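Local coordinates for Afp3 (Serratia entomophila, PDB 6RBN), which probably forms part of the contractile sheath that surrounds the inner tube of the anti-feeding prophage, a phage-tail-like injection system, at residues S112-L117 with L266-S271. Sequence-based numbering, arbitrary orientation.
Sequences SVALRL and LSLPPS
Ser271 OG, hydrogen-bonded to both Asp188 OD1 and Leu186 O, ties the end of 266-271 to strand 185-188, while three residues earlier Leu268 packs against Val113, Ala114 and Leu117. The motif is a helix laid over strand 266-268, outermost within this chain in a three-stranded antiparallel sheet of this phage-tail-sheath fold: backbone bonds join Leu266 to Val213 and Leu268 to Val211. The local axes approach to 10.2 Å at an angle of 62°, and the nearest CA atoms, those of Ala114 and Leu268, are 7.3 Å apart. At this axis distance side chains from both elements meet between them, and the contacts are all apolar. Alternation along the strand turns Leu266 and Leu268 toward the helix, while the Ser267 side chain between them touches Glu212. Leu268 has CG anti to its carbonyl carbon (chi1 -73°), and CD1 continues anti to CA (chi2 174°), extending the methyl to 4.2 Å from Ala114 CA. Val113 and Leu117, one turn apart, both meet this methyl from the helix side; Leu117 CD1 is 3.7 Å from Leu268 CD1. Val113 reaches the strand through a single branch, CG1, 4.0 Å from Leu268 CD1 and 4.2 Å from Leu266 CD1.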
loop_
_atom_site.group_PDB
_atom_site.type_symbol
_atom_site.label_atom_id
_atom_site.label_comp_id
_atom_site.label_asym_id
_atom_site.label_seq_id
_atom_site.Cartn_x
_atom_site.Cartn_y
_atom_site.Cartn_z
ATOM N N SER D 112 -73.641 -4.570 28.485
ATOM C CA SER D 112 -73.259 -4.371 27.096
ATOM C C SER D 112 -73.055 -2.904 26.754
ATOM O O SER D 112 -72.311 -2.599 25.819
ATOM C CB SER D 112 -74.314 -4.970 26.168
ATOM O OG SER D 112 -73.980 -4.740 24.814
ATOM N N VAL D 113 -73.704 -1.997 27.483
ATOM C CA VAL D 113 -73.494 -0.571 27.267
ATOM C C VAL D 113 -72.134 -0.152 27.809
ATOM O O VAL D 113 -71.457 0.701 27.221
ATOM C CB VAL D 113 -74.650 0.222 27.914
ATOM C CG1 VAL D 113 -74.474 1.722 27.744
ATOM C CG2 VAL D 113 -75.980 -0.218 27.332
ATOM N N ALA D 114 -71.690 -0.772 28.904
ATOM C CA ALA D 114 -70.425 -0.394 29.527
ATOM C C ALA D 114 -69.225 -0.816 28.689
ATOM O O ALA D 114 -68.165 -0.187 28.779
ATOM C CB ALA D 114 -70.331 -0.992 30.929
ATOM N N LEU D 115 -69.357 -1.861 27.869
ATOM C CA LEU D 115 -68.244 -2.220 26.998
ATOM C C LEU D 115 -68.159 -1.349 25.759
ATOM O O LEU D 115 -67.061 -1.164 25.229
ATOM C CB LEU D 115 -68.316 -3.678 26.559
ATOM C CG LEU D 115 -67.883 -4.692 27.599
ATOM C CD1 LEU D 115 -67.922 -6.046 26.976
ATOM C CD2 LEU D 115 -66.490 -4.369 28.065
ATOM N N ARG D 116 -69.284 -0.835 25.265
ATOM C CA ARG D 116 -69.218 0.083 24.134
ATOM C C ARG D 116 -68.522 1.379 24.528
ATOM O O ARG D 116 -67.733 1.925 23.752
ATOM C CB ARG D 116 -70.620 0.326 23.579
ATOM C CG ARG D 116 -70.673 1.363 22.482
ATOM C CD ARG D 116 -71.962 1.330 21.702
ATOM N NE ARG D 116 -71.982 0.194 20.787
ATOM C CZ ARG D 116 -73.036 -0.170 20.066
ATOM N NH1 ARG D 116 -72.953 -1.217 19.258
ATOM N NH2 ARG D 116 -74.170 0.510 20.150
ATOM N N LEU D 117 -68.725 1.836 25.757
ATOM C CA LEU D 117 -67.978 2.990 26.237
ATOM C C LEU D 117 -66.525 2.658 26.541
ATOM O O LEU D 117 -65.707 3.575 26.647
ATOM C CB LEU D 117 -68.651 3.559 27.473
ATOM C CG LEU D 117 -70.043 4.097 27.182
ATOM C CD1 LEU D 117 -70.674 4.475 28.477
ATOM C CD2 LEU D 117 -69.962 5.288 26.252
ATOM N N LEU D 266 -79.518 6.202 31.758
ATOM C CA LEU D 266 -78.999 5.207 32.681
ATOM C C LEU D 266 -77.640 5.639 33.211
ATOM O O LEU D 266 -76.804 6.157 32.468
ATOM C CB LEU D 266 -78.927 3.837 31.999
ATOM C CG LEU D 266 -78.150 3.627 30.695
ATOM C CD1 LEU D 266 -76.718 3.182 30.922
ATOM C CD2 LEU D 266 -78.873 2.642 29.801
ATOM N N SER D 267 -77.433 5.440 34.510
ATOM C CA SER D 267 -76.220 5.873 35.189
ATOM C C SER D 267 -75.271 4.691 35.327
ATOM O O SER D 267 -75.638 3.662 35.903
ATOM C CB SER D 267 -76.543 6.463 36.559
ATOM O OG SER D 267 -77.046 5.467 37.429
ATOM N N LEU D 268 -74.065 4.842 34.806
ATOM C CA LEU D 268 -73.052 3.809 34.855
ATOM C C LEU D 268 -71.951 4.166 35.839
ATOM O O LEU D 268 -71.611 5.344 35.987
ATOM C CB LEU D 268 -72.427 3.587 33.475
ATOM C CG LEU D 268 -73.332 2.873 32.486
ATOM C CD1 LEU D 268 -72.705 2.815 31.117
ATOM C CD2 LEU D 268 -73.579 1.486 33.004
ATOM N N PRO D 269 -71.389 3.181 36.530
ATOM C CA PRO D 269 -70.161 3.414 37.275
ATOM C C PRO D 269 -69.007 3.644 36.320
ATOM O O PRO D 269 -68.930 3.005 35.261
ATOM C CB PRO D 269 -69.987 2.119 38.077
ATOM C CG PRO D 269 -70.698 1.101 37.294
ATOM C CD PRO D 269 -71.867 1.798 36.679
ATOM N N PRO D 270 -68.091 4.556 36.646
ATOM C CA PRO D 270 -67.127 5.034 35.650
ATOM C C PRO D 270 -65.958 4.103 35.371
ATOM O O PRO D 270 -65.098 4.471 34.571
ATOM C CB PRO D 270 -66.631 6.347 36.278
ATOM C CG PRO D 270 -66.757 6.128 37.726
ATOM C CD PRO D 270 -67.969 5.277 37.923
ATOM N N SER D 271 -65.901 2.909 35.970
ATOM C CA SER D 271 -64.711 2.067 35.851
ATOM C C SER D 271 -64.530 1.488 34.456
ATOM O O SER D 271 -63.400 1.182 34.062
ATOM C CB SER D 271 -64.755 0.937 36.870
ATOM O OG SER D 271 -64.586 1.436 38.176
#